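PDB 5MQR: beta-L-arabinobiosidase from Bacteroides thetaiotaomicron, which probably acts as a glycoside hydrolase, cleaving glycosidic bonds in plant pectin glycans for this gut bacterium. Local coordinates for residues Q86-Y91 with G161-M166; I509-G514 with F518-N523; G938-E941 with I946-F949. All blocks are in the same frame, centred on the assembly; numbering follows the deposited sequence.

Interaction 1: residues Q86-Y91 with G161-M166; sequences QFYYQY and GRLITM
Q90 reaches T165 and M166 through one atom, its amide nitrogen NE2. The sound bond runs to the backbone oxygen: Q90 NE2 to M166 O is 3.0 Å and nearly straight at 168°, with the oxygen lying in the plane of the Q90 amide. Seen from M166, however, the donor stands well above the carbonyl plane, 44° out of it. The second bond, Q90 NE2 to T165 OG1, is also 3.0 Å but bent and weak, and that hydroxyl is held by G154 O as well. With CG anti to the backbone N (chi1 -165°) and the chain extended, Q90 reaches across from one strand to the other. The strands belong to two separate four-stranded antiparallel sheets, 74-83 to 120-123 and 148-157 to 202-206, as in neighbouring blades of the N-terminal beta propeller; the axes of the segments 86-91 and 163-166 come no closer than 9.6 Å. Two residues before T165, L163 sets a single methyl over the middle of the Y88 ring, a CH-pi contact with CD2 3.8 Å from the ring centroid. F155 and I192 of the second sheet also touch Y88, L163 packs on W83 of the first, and Q90 also touches Q151.

Interaction 2: residues I509-G514 with F518-N523; sequences IFRMKG and FANMMN
The guanidinium of R511 lies flat on the F518 ring, planes only 4° apart, a cation-pi stack with R511 CZ 3.5 Å from the ring centroid. Setting CG between its backbone N and carbonyl carbon (chi1 64°) and extending the chain to NE carries the group over the ring. NH2 pairs with E503, while NH1 meets a water, 3.0 Å from R511 NH1, that donates to N520 OD1. K513 also packs against F518, its CB 3.6 Å from F518 CE2. A serine in place of F518 would probably leave the guanidinium held by its polar partners alone, without a flat partner to fix its tilt. On the opposite face of the sheet, the methyl CE of selenomethionine M521 sits over the F510 ring, 3.5 Å from its centroid (CH-pi), and M522 CG meets the ring edge. Backbone bonds pair M512 with A519 in both directions, and F510 N donates to M522 O at 2.8 Å. F510 O receives M521 N at 3.0 Å and, weakly, M522 N. Two residues thus oppose F510 and the register slips by one, a classic beta bulge in an antiparallel hairpin whose second strand ends a mixed sheet, within the sialidase-like carbohydrate-binding-module region.

Interaction 3: residues G938-E941 with I946-F949; sequences GKCE and IWPF
W947 NE1 donates to the backbone oxygen of E941, a 3.0 Å bond from NE1 to O that is close to straight at 166°. The oxygen sits almost in the indole plane, where the N-H points, yet the donor stands 50° out of the carbonyl plane of E941 and so does not approach along a lone pair. The same edge of the indole meets C940: its CB is 3.7 Å from W947 CH2. The thiol lies a little farther along the edge, a sulfur-aromatic contact with C940 SG 5.3 Å from the centroid of the six-membered ring and 78° off its normal. The contact is therefore edge-on throughout: a polar bond at the pyrrole nitrogen and an apolar touch at the benzene rim, which would resist rotation of the indole in its plane. The side chain of E941 turns back into its own loop, where OE2 accepts from K939 N at 2.8 Å on its syn side. Y997 stacks on the indole, as does W942, and its hydroxyl is hydrogen-bonded to E941 OE1 and C940 N; a bound HEPES buffer molecule lies about 4 Å from the C940 side chain. In this MGH1-like glycosidase domain, probably an (alpha/alpha)6 barrel of the six-hairpin type, 938-941 belongs to the loop between strand 921-922 and helix 948-964. W947 is the N-cap residue of that helix; just before it, I946 shares backbone hydrogen bonds with L998, and in the first turn F949 meets H714 of helix 712-719 edge-to-face.

Overall arrangement
The three contacts follow one another along the chain in three different family regions, and none touches another. Interaction 1 joins sheets of the N-terminal propeller, and interaction 2 lies at the edge of the sheet in the carbohydrate-binding-module-like region; their centres are 51 Å apart. Interaction 3 is remote from both, 75 Å from interaction 1 and 70 Å from interaction 2 between centres, and it lies across the chain's centre from interaction 1. Two lie near bound groups: the side chain of M166 is about 6 Å from a calcium ion, too far to bind it, and that of C940 about 4 Å from a buffer molecule in the glycosidase domain. Interaction 2 is a surface contact, whereas interactions 1 and 3 are buried.

Interaction 1: residues Q86-Y91 with G161-M166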
ATOM      1  N   GLN A  86      23.242 -14.000 -13.230  1.00 30.40           N
ATOM      2  CA  GLN A  86      24.200 -13.618 -12.174  1.00 30.17           C
ATOM      3  C   GLN A  86      24.448 -12.124 -12.114  1.00 28.65           C
ATOM      4  O   GLN A  86      24.511 -11.479 -13.159  1.00 28.35           O
ATOM      5  CB  GLN A  86      25.560 -14.316 -12.370  1.00 31.45           C
ATOM      6  CG  GLN A  86      25.501 -15.803 -12.070  1.00 32.86           C
ATOM      7  CD  GLN A  86      26.793 -16.556 -12.326  1.00 34.13           C
ATOM      8  OE1 GLN A  86      26.749 -17.691 -12.770  1.00 36.52           O
ATOM      9  NE2 GLN A  86      27.937 -15.943 -12.043  1.00 34.41           N
ATOM     10  N   PHE A  87      24.651 -11.610 -10.894  1.00 27.02           N
ATOM     11  CA  PHE A  87      25.135 -10.260 -10.687  1.00 25.93           C
ATOM     12  C   PHE A  87      26.624 -10.209 -10.980  1.00 26.03           C
ATOM     13  O   PHE A  87      27.348 -11.141 -10.647  1.00 26.36           O
ATOM     14  CB  PHE A  87      24.937  -9.799  -9.258  1.00 25.47           C
ATOM     15  CG  PHE A  87      23.503  -9.663  -8.844  1.00 25.27           C
ATOM     16  CD1 PHE A  87      22.830 -10.729  -8.244  1.00 25.31           C
ATOM     17  CD2 PHE A  87      22.841  -8.457  -9.006  1.00 25.03           C
ATOM     18  CE1 PHE A  87      21.518 -10.593  -7.830  1.00 24.95           C
ATOM     19  CE2 PHE A  87      21.535  -8.306  -8.599  1.00 24.61           C
ATOM     20  CZ  PHE A  87      20.868  -9.369  -8.016  1.00 24.98           C
ATOM     21  N   TYR A  88      27.064  -9.113 -11.599  1.00 25.26           N
ATOM     22  CA  TYR A  88      28.462  -8.783 -11.761  1.00 24.91           C
ATOM     23  C   TYR A  88      28.684  -7.417 -11.119  1.00 24.57           C
ATOM     24  O   TYR A  88      27.979  -6.433 -11.434  1.00 23.49           O
ATOM     25  CB  TYR A  88      28.835  -8.784 -13.239  1.00 25.53           C
ATOM     26  CG  TYR A  88      28.830 -10.179 -13.808  1.00 25.84           C
ATOM     27  CD1 TYR A  88      27.661 -10.752 -14.255  1.00 25.78           C
ATOM     28  CD2 TYR A  88      29.984 -10.942 -13.846  1.00 26.48           C
ATOM     29  CE1 TYR A  88      27.645 -12.049 -14.737  1.00 26.45           C
ATOM     30  CE2 TYR A  88      29.979 -12.244 -14.332  1.00 26.94           C
ATOM     31  CZ  TYR A  88      28.799 -12.795 -14.774  1.00 26.85           C
ATOM     32  OH  TYR A  88      28.751 -14.080 -15.272  1.00 27.82           O
ATOM     33  N   TYR A  89      29.679  -7.378 -10.223  1.00 24.38           N
ATOM     34  CA  TYR A  89      29.964  -6.263  -9.326  1.00 23.54           C
ATOM     35  C   TYR A  89      31.433  -5.920  -9.551  1.00 24.30           C
ATOM     36  O   TYR A  89      32.321  -6.747  -9.309  1.00 24.23           O
ATOM     37  CB  TYR A  89      29.705  -6.708  -7.891  1.00 23.03           C
ATOM     38  CG  TYR A  89      29.740  -5.629  -6.830  1.00 22.59           C
ATOM     39  CD1 TYR A  89      30.931  -5.031  -6.456  1.00 22.82           C
ATOM     40  CD2 TYR A  89      28.578  -5.242  -6.159  1.00 22.05           C
ATOM     41  CE1 TYR A  89      30.972  -4.062  -5.481  1.00 22.40           C
ATOM     42  CE2 TYR A  89      28.608  -4.285  -5.158  1.00 21.51           C
ATOM     43  CZ  TYR A  89      29.808  -3.691  -4.828  1.00 21.92           C
ATOM     44  OH  TYR A  89      29.873  -2.713  -3.866  1.00 21.34           O
ATOM     45  N   GLN A  90      31.675  -4.714 -10.057  1.00 24.52           N
ATOM     46  CA  GLN A  90      33.016  -4.214 -10.381  1.00 24.78           C
ATOM     47  C   GLN A  90      33.326  -3.112  -9.380  1.00 24.83           C
ATOM     48  O   GLN A  90      32.430  -2.357  -9.024  1.00 24.20           O
ATOM     49  CB  GLN A  90      33.016  -3.622 -11.783  1.00 25.10           C
ATOM     50  CG  GLN A  90      34.375  -3.395 -12.372  1.00 25.77           C
ATOM     51  CD  GLN A  90      34.430  -2.286 -13.430  1.00 26.08           C
ATOM     52  OE1 GLN A  90      34.110  -1.137 -13.143  1.00 26.19           O
ATOM     53  NE2 GLN A  90      34.882  -2.623 -14.636  1.00 26.23           N
ATOM     54  N   TYR A  91      34.569  -3.030  -8.912  1.00 24.97           N
ATOM     55  CA  TYR A  91      35.002  -1.916  -8.086  1.00 25.19           C
ATOM     56  C   TYR A  91      36.491  -1.660  -8.265  1.00 26.18           C
ATOM     57  O   TYR A  91      37.215  -2.508  -8.767  1.00 26.09           O
ATOM     58  CB  TYR A  91      34.618  -2.118  -6.601  1.00 25.02           C
ATOM     59  CG  TYR A  91      35.393  -3.145  -5.814  1.00 24.84           C
ATOM     60  CD1 TYR A  91      34.981  -4.480  -5.773  1.00 24.94           C
ATOM     61  CD2 TYR A  91      36.524  -2.782  -5.088  1.00 25.04           C
ATOM     62  CE1 TYR A  91      35.676  -5.430  -5.033  1.00 25.20           C
ATOM     63  CE2 TYR A  91      37.240  -3.726  -4.352  1.00 24.98           C
ATOM     64  CZ  TYR A  91      36.830  -5.045  -4.339  1.00 25.18           C
ATOM     65  OH  TYR A  91      37.528  -5.960  -3.599  1.00 24.86           O
ATOM     66  N   GLY A 161      24.172 -10.573 -26.912  1.00 34.26           N
ATOM     67  CA  GLY A 161      24.183 -11.131 -25.568  1.00 33.37           C
ATOM     68  C   GLY A 161      25.533 -11.370 -24.904  1.00 33.38           C
ATOM     69  O   GLY A 161      25.585 -12.098 -23.919  1.00 32.97           O
ATOM     70  N   ARG A 162      26.612 -10.773 -25.421  1.00 33.56           N
ATOM     71  CA  ARG A 162      27.933 -10.806 -24.767  1.00 33.69           C
ATOM     72  C   ARG A 162      28.103  -9.737 -23.674  1.00 32.40           C
ATOM     73  O   ARG A 162      27.497  -8.645 -23.729  1.00 31.57           O
ATOM     74  CB  ARG A 162      29.043 -10.686 -25.805  1.00 35.64           C
ATOM     75  CG  ARG A 162      29.099 -11.886 -26.753  1.00 37.81           C
ATOM     76  CD  ARG A 162      30.056 -11.613 -27.892  1.00 39.69           C
ATOM     77  NE  ARG A 162      30.368 -12.808 -28.682  1.00 41.46           N
ATOM     78  CZ  ARG A 162      31.581 -13.344 -28.850  1.00 42.66           C
ATOM     79  NH1 ARG A 162      32.676 -12.840 -28.290  1.00 42.49           N
ATOM     80  NH2 ARG A 162      31.709 -14.417 -29.620  1.00 44.69           N
ATOM     81  N   LEU A 163      28.903 -10.063 -22.661  1.00 30.77           N
ATOM     82  CA  LEU A 163      29.119  -9.149 -21.553  1.00 29.44           C
ATOM     83  C   LEU A 163      30.489  -8.557 -21.714  1.00 28.94           C
ATOM     84  O   LEU A 163      31.454  -9.285 -21.705  1.00 29.04           O
ATOM     85  CB  LEU A 163      28.996  -9.851 -20.196  1.00 28.91           C
ATOM     86  CG  LEU A 163      29.203  -8.956 -18.953  1.00 28.40           C
ATOM     87  CD1 LEU A 163      28.260  -7.761 -18.906  1.00 27.99           C
ATOM     88  CD2 LEU A 163      29.020  -9.771 -17.684  1.00 28.25           C
ATOM     89  N   ILE A 164      30.565  -7.235 -21.863  1.00 28.29           N
ATOM     90  CA  ILE A 164      31.843  -6.523 -21.903  1.00 28.23           C
ATOM     91  C   ILE A 164      31.992  -5.741 -20.599  1.00 27.46           C
ATOM     92  O   ILE A 164      31.034  -5.100 -20.135  1.00 26.84           O
ATOM     93  CB  ILE A 164      31.943  -5.562 -23.112  1.00 28.64           C
ATOM     94  CG1 ILE A 164      31.518  -6.248 -24.424  1.00 29.24           C
ATOM     95  CG2 ILE A 164      33.357  -5.000 -23.258  1.00 29.07           C
ATOM     96  CD1 ILE A 164      32.286  -7.485 -24.803  1.00 29.78           C
ATOM     97  N   THR A 165      33.172  -5.815 -19.992  1.00 27.26           N
ATOM     98  CA  THR A 165      33.490  -4.960 -18.849  1.00 26.86           C
ATOM     99  C   THR A 165      34.602  -4.008 -19.275  1.00 27.37           C
ATOM    100  O   THR A 165      35.392  -4.330 -20.162  1.00 27.26           O
ATOM    101  CB  THR A 165      33.822  -5.763 -17.571  1.00 26.39           C
ATOM    102  OG1 THR A 165      33.935  -4.880 -16.445  1.00 25.36           O
ATOM    103  CG2 THR A 165      35.101  -6.573 -17.738  1.00 26.96           C
HETATM  104  N   MSE A 166      34.626  -2.810 -18.682  1.00 27.72           N
HETATM  105  CA  MSE A 166      35.549  -1.757 -19.134  1.00 28.84           C
HETATM  106  C   MSE A 166      36.054  -0.939 -17.981  1.00 28.58           C
HETATM  107  O   MSE A 166      35.409  -0.822 -16.936  1.00 27.82           O
HETATM  108  CB  MSE A 166      34.929  -0.828 -20.190  1.00 29.78           C
HETATM  109  CG  MSE A 166      33.616  -0.188 -19.724  1.00 30.30           C
HETATM  110 SE   MSE A 166      32.696   0.823 -21.164  1.00 32.43          SE
HETATM  111  CE  MSE A 166      31.091  -0.297 -21.306  1.00 31.53           C
TER

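Interaction 2: residues I509-G514 with F518-N523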
ATOM      1  N   ILE A 509      23.198  -9.837  32.432  1.00 31.35           N
ATOM      2  CA  ILE A 509      21.979  -9.198  32.923  1.00 31.12           C
ATOM      3  C   ILE A 509      21.049  -8.865  31.735  1.00 29.66           C
ATOM      4  O   ILE A 509      21.494  -8.414  30.686  1.00 28.65           O
ATOM      5  CB  ILE A 509      22.304  -7.946  33.772  1.00 31.61           C
ATOM      6  CG1 ILE A 509      23.092  -8.338  35.029  1.00 33.07           C
ATOM      7  CG2 ILE A 509      21.029  -7.220  34.182  1.00 31.74           C
ATOM      8  CD1 ILE A 509      23.726  -7.169  35.772  1.00 33.47           C
ATOM      9  N   PHE A 510      19.757  -9.130  31.904  1.00 29.34           N
ATOM     10  CA  PHE A 510      18.734  -8.693  30.964  1.00 28.20           C
ATOM     11  C   PHE A 510      18.134  -7.474  31.630  1.00 28.20           C
ATOM     12  O   PHE A 510      17.566  -7.583  32.726  1.00 28.50           O
ATOM     13  CB  PHE A 510      17.709  -9.820  30.760  1.00 28.44           C
ATOM     14  CG  PHE A 510      16.650  -9.543  29.717  1.00 27.72           C
ATOM     15  CD1 PHE A 510      16.930  -8.859  28.537  1.00 27.24           C
ATOM     16  CD2 PHE A 510      15.355 -10.016  29.913  1.00 28.15           C
ATOM     17  CE1 PHE A 510      15.932  -8.639  27.582  1.00 26.95           C
ATOM     18  CE2 PHE A 510      14.351  -9.782  28.972  1.00 27.61           C
ATOM     19  CZ  PHE A 510      14.647  -9.103  27.795  1.00 26.87           C
ATOM     20  N   ARG A 511      18.309  -6.302  31.026  1.00 28.08           N
ATOM     21  CA  ARG A 511      17.884  -5.047  31.670  1.00 28.73           C
ATOM     22  C   ARG A 511      17.142  -4.111  30.739  1.00 28.55           C
ATOM     23  O   ARG A 511      17.241  -4.226  29.515  1.00 28.09           O
ATOM     24  CB  ARG A 511      19.081  -4.321  32.265  1.00 29.29           C
ATOM     25  CG  ARG A 511      20.116  -3.852  31.244  1.00 29.22           C
ATOM     26  CD  ARG A 511      21.305  -3.149  31.922  1.00 29.82           C
ATOM     27  NE  ARG A 511      22.135  -2.428  30.939  1.00 29.48           N
ATOM     28  CZ  ARG A 511      23.094  -1.545  31.231  1.00 29.79           C
ATOM     29  NH1 ARG A 511      23.391  -1.231  32.500  1.00 30.51           N
ATOM     30  NH2 ARG A 511      23.768  -0.970  30.242  1.00 29.26           N
HETATM   31  N   MSE A 512      16.402  -3.184  31.339  1.00 29.27           N
HETATM   32  CA  MSE A 512      15.605  -2.203  30.609  1.00 29.76           C
HETATM   33  C   MSE A 512      16.071  -0.795  30.922  1.00 29.10           C
HETATM   34  O   MSE A 512      16.268  -0.458  32.100  1.00 29.15           O
HETATM   35  CB  MSE A 512      14.161  -2.386  31.039  1.00 31.30           C
HETATM   36  CG  MSE A 512      13.315  -1.236  30.510  1.00 33.06           C
HETATM   37 SE   MSE A 512      11.420  -1.816  30.465  1.00 38.75          SE
HETATM   38  CE  MSE A 512      11.238  -2.244  32.338  1.00 34.80           C
ATOM     39  N   LYS A 513      16.202   0.048  29.892  1.00 27.44           N
ATOM     40  CA  LYS A 513      16.607   1.431  30.105  1.00 27.45           C
ATOM     41  C   LYS A 513      15.385   2.258  30.503  1.00 28.14           C
ATOM     42  O   LYS A 513      14.431   2.335  29.732  1.00 28.05           O
ATOM     43  CB  LYS A 513      17.244   1.987  28.838  1.00 26.87           C
ATOM     44  CG  LYS A 513      17.798   3.403  28.965  1.00 26.95           C
ATOM     45  CD  LYS A 513      18.645   3.790  27.753  1.00 26.26           C
ATOM     46  CE  LYS A 513      19.246   5.181  27.877  1.00 26.12           C
ATOM     47  NZ  LYS A 513      20.069   5.335  29.103  1.00 26.72           N
ATOM     48  N   GLY A 514      15.420   2.870  31.692  1.00 28.71           N
ATOM     49  CA  GLY A 514      14.362   3.770  32.154  1.00 29.55           C
ATOM     50  C   GLY A 514      14.598   5.283  32.029  1.00 30.03           C
ATOM     51  O   GLY A 514      13.686   6.074  32.250  1.00 31.78           O
ATOM     52  N   PHE A 518      18.855   2.076  34.761  1.00 34.38           N
ATOM     53  CA  PHE A 518      18.367   0.838  34.192  1.00 34.20           C
ATOM     54  C   PHE A 518      17.657   0.014  35.230  1.00 34.30           C
ATOM     55  O   PHE A 518      17.968   0.084  36.406  1.00 34.57           O
ATOM     56  CB  PHE A 518      19.539   0.030  33.679  1.00 34.72           C
ATOM     57  CG  PHE A 518      20.163   0.595  32.447  1.00 34.19           C
ATOM     58  CD1 PHE A 518      21.115   1.600  32.534  1.00 35.11           C
ATOM     59  CD2 PHE A 518      19.810   0.115  31.205  1.00 33.94           C
ATOM     60  CE1 PHE A 518      21.712   2.113  31.393  1.00 34.76           C
ATOM     61  CE2 PHE A 518      20.400   0.625  30.050  1.00 34.11           C
ATOM     62  CZ  PHE A 518      21.352   1.624  30.149  1.00 34.03           C
ATOM     63  N   ALA A 519      16.689  -0.764  34.784  1.00 34.07           N
ATOM     64  CA  ALA A 519      16.075  -1.776  35.635  1.00 34.72           C
ATOM     65  C   ALA A 519      16.708  -3.107  35.282  1.00 34.27           C
ATOM     66  O   ALA A 519      16.628  -3.557  34.149  1.00 33.07           O
ATOM     67  CB  ALA A 519      14.577  -1.817  35.411  1.00 34.86           C
ATOM     68  N   ASN A 520      17.380  -3.711  36.243  1.00 35.20           N
ATOM     69  CA  ASN A 520      17.867  -5.064  36.066  1.00 35.83           C
ATOM     70  C   ASN A 520      16.684  -6.007  36.282  1.00 36.06           C
ATOM     71  O   ASN A 520      16.136  -6.081  37.378  1.00 37.86           O
ATOM     72  CB  ASN A 520      18.987  -5.332  37.047  1.00 36.66           C
ATOM     73  CG  ASN A 520      20.233  -4.506  36.741  1.00 37.18           C
ATOM     74  OD1 ASN A 520      20.364  -3.871  35.681  1.00 36.05           O
ATOM     75  ND2 ASN A 520      21.164  -4.521  37.670  1.00 38.81           N
HETATM   76  N   MSE A 521      16.261  -6.678  35.222  1.00 34.70           N
HETATM   77  CA  MSE A 521      15.087  -7.534  35.280  1.00 34.82           C
HETATM   78  C   MSE A 521      15.465  -8.927  35.759  1.00 35.86           C
HETATM   79  O   MSE A 521      14.806  -9.462  36.627  1.00 35.12           O
HETATM   80  CB  MSE A 521      14.414  -7.549  33.906  1.00 33.69           C
HETATM   81  CG  MSE A 521      13.963  -6.159  33.455  1.00 32.70           C
HETATM   82 SE   MSE A 521      12.948  -6.301  31.790  1.00 31.72          SE
HETATM   83  CE  MSE A 521      14.489  -6.531  30.600  1.00 31.14           C
HETATM   84  N   MSE A 522      16.518  -9.517  35.195  1.00 37.00           N
HETATM   85  CA  MSE A 522      16.956 -10.867  35.587  1.00 39.16           C
HETATM   86  C   MSE A 522      18.348 -11.158  35.108  1.00 37.69           C
HETATM   87  O   MSE A 522      18.867 -10.436  34.252  1.00 35.84           O
HETATM   88  CB  MSE A 522      16.020 -11.931  34.986  1.00 42.00           C
HETATM   89  CG  MSE A 522      15.980 -11.894  33.456  1.00 44.47           C
HETATM   90 SE   MSE A 522      14.657 -13.173  32.734  1.00 50.83          SE
HETATM   91  CE  MSE A 522      15.482 -14.900  33.198  1.00 51.02           C
ATOM     92  N   ASN A 523      18.958 -12.216  35.656  1.00 37.91           N
ATOM     93  CA  ASN A 523      20.175 -12.816  35.075  1.00 37.65           C
ATOM     94  C   ASN A 523      19.757 -13.775  33.977  1.00 36.65           C
ATOM     95  O   ASN A 523      18.734 -14.436  34.101  1.00 38.64           O
ATOM     96  CB  ASN A 523      20.997 -13.554  36.119  1.00 38.85           C
ATOM     97  CG  ASN A 523      21.485 -12.641  37.224  1.00 39.50           C
ATOM     98  OD1 ASN A 523      21.335 -12.951  38.385  1.00 41.67           O
ATOM     99  ND2 ASN A 523      22.046 -11.512  36.867  1.00 39.06           N
TER
HETATM  100  O   HOH W   1      22.524  -2.581  34.991  1.00 33.57           O

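Interaction 3: residues G938-E941 with I946-F949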
ATOM      1  N   GLY A 938     -45.335  19.183  -0.291  1.00 36.00           N
ATOM      2  CA  GLY A 938     -45.107  19.445   1.121  1.00 35.85           C
ATOM      3  C   GLY A 938     -45.692  18.447   2.094  1.00 35.44           C
ATOM      4  O   GLY A 938     -45.438  18.570   3.282  1.00 34.69           O
ATOM      5  N   LYS A 939     -46.440  17.455   1.600  1.00 36.34           N
ATOM      6  CA  LYS A 939     -47.154  16.472   2.454  1.00 38.10           C
ATOM      7  C   LYS A 939     -46.794  14.994   2.192  1.00 36.57           C
ATOM      8  O   LYS A 939     -47.576  14.111   2.470  1.00 36.77           O
ATOM      9  CB  LYS A 939     -48.663  16.698   2.322  1.00 40.49           C
ATOM     10  CG  LYS A 939     -49.037  18.095   2.777  1.00 42.74           C
ATOM     11  CD  LYS A 939     -50.530  18.358   2.708  1.00 46.54           C
ATOM     12  CE  LYS A 939     -50.838  19.698   3.384  1.00 48.60           C
ATOM     13  NZ  LYS A 939     -52.096  20.261   2.835  1.00 50.35           N
ATOM     14  N   CYS A 940     -45.592  14.759   1.673  1.00 35.18           N
ATOM     15  CA  CYS A 940     -45.045  13.417   1.386  1.00 34.23           C
ATOM     16  C   CYS A 940     -45.803  12.633   0.320  1.00 33.41           C
ATOM     17  O   CYS A 940     -46.524  11.687   0.639  1.00 34.61           O
ATOM     18  CB  CYS A 940     -44.895  12.602   2.682  1.00 33.98           C
ATOM     19  SG  CYS A 940     -43.851  13.416   3.910  1.00 33.51           S
ATOM     20  N   GLU A 941     -45.596  13.011  -0.940  1.00 31.94           N
ATOM     21  CA  GLU A 941     -46.274  12.395  -2.077  1.00 31.91           C
ATOM     22  C   GLU A 941     -45.287  11.553  -2.888  1.00 30.64           C
ATOM     23  O   GLU A 941     -44.173  12.000  -3.151  1.00 29.91           O
ATOM     24  CB  GLU A 941     -46.898  13.456  -2.987  1.00 32.46           C
ATOM     25  CG  GLU A 941     -47.696  14.542  -2.276  1.00 33.28           C
ATOM     26  CD  GLU A 941     -46.836  15.677  -1.694  1.00 33.45           C
ATOM     27  OE1 GLU A 941     -45.653  15.852  -2.122  1.00 33.92           O
ATOM     28  OE2 GLU A 941     -47.348  16.392  -0.794  1.00 32.27           O
ATOM     29  N   ILE A 946     -38.258  12.781  -5.780  1.00 23.69           N
ATOM     30  CA  ILE A 946     -37.146  11.877  -5.443  1.00 23.03           C
ATOM     31  C   ILE A 946     -37.256  11.537  -3.972  1.00 23.10           C
ATOM     32  O   ILE A 946     -37.317  12.427  -3.125  1.00 23.33           O
ATOM     33  CB  ILE A 946     -35.773  12.498  -5.753  1.00 22.87           C
ATOM     34  CG1 ILE A 946     -35.688  12.856  -7.233  1.00 23.32           C
ATOM     35  CG2 ILE A 946     -34.621  11.569  -5.364  1.00 22.19           C
ATOM     36  CD1 ILE A 946     -34.380  13.476  -7.646  1.00 23.36           C
ATOM     37  N   TRP A 947     -37.302  10.238  -3.687  1.00 23.23           N
ATOM     38  CA  TRP A 947     -37.311   9.685  -2.322  1.00 22.86           C
ATOM     39  C   TRP A 947     -36.054   8.807  -2.166  1.00 22.56           C
ATOM     40  O   TRP A 947     -35.908   7.804  -2.869  1.00 23.03           O
ATOM     41  CB  TRP A 947     -38.557   8.826  -2.093  1.00 23.01           C
ATOM     42  CG  TRP A 947     -39.787   9.601  -1.791  1.00 23.28           C
ATOM     43  CD1 TRP A 947     -40.649  10.171  -2.702  1.00 23.56           C
ATOM     44  CD2 TRP A 947     -40.312   9.904  -0.501  1.00 23.30           C
ATOM     45  NE1 TRP A 947     -41.655  10.821  -2.053  1.00 23.66           N
ATOM     46  CE2 TRP A 947     -41.484  10.671  -0.699  1.00 23.71           C
ATOM     47  CE3 TRP A 947     -39.901   9.618   0.806  1.00 23.05           C
ATOM     48  CZ2 TRP A 947     -42.259  11.144   0.372  1.00 23.73           C
ATOM     49  CZ3 TRP A 947     -40.665  10.080   1.865  1.00 23.33           C
ATOM     50  CH2 TRP A 947     -41.831  10.847   1.646  1.00 23.73           C
ATOM     51  N   PRO A 948     -35.137   9.172  -1.257  1.00 21.97           N
ATOM     52  CA  PRO A 948     -33.978   8.298  -1.059  1.00 21.57           C
ATOM     53  C   PRO A 948     -34.329   6.837  -0.749  1.00 21.53           C
ATOM     54  O   PRO A 948     -33.611   5.947  -1.201  1.00 21.34           O
ATOM     55  CB  PRO A 948     -33.218   8.972   0.102  1.00 21.71           C
ATOM     56  CG  PRO A 948     -33.554  10.428  -0.048  1.00 21.85           C
ATOM     57  CD  PRO A 948     -34.958  10.486  -0.621  1.00 22.04           C
ATOM     58  N   PHE A 949     -35.425   6.593  -0.015  1.00 21.53           N
ATOM     59  CA  PHE A 949     -35.926   5.212   0.209  1.00 21.44           C
ATOM     60  C   PHE A 949     -35.973   4.448  -1.102  1.00 21.64           C
ATOM     61  O   PHE A 949     -35.470   3.321  -1.199  1.00 21.59           O
ATOM     62  CB  PHE A 949     -37.331   5.262   0.812  1.00 21.43           C
ATOM     63  CG  PHE A 949     -37.873   3.933   1.262  1.00 21.29           C
ATOM     64  CD1 PHE A 949     -38.367   3.008   0.338  1.00 21.24           C
ATOM     65  CD2 PHE A 949     -37.980   3.642   2.626  1.00 21.01           C
ATOM     66  CE1 PHE A 949     -38.929   1.807   0.757  1.00 21.54           C
ATOM     67  CE2 PHE A 949     -38.532   2.434   3.052  1.00 21.32           C
ATOM     68  CZ  PHE A 949     -39.015   1.519   2.118  1.00 21.62           C
TER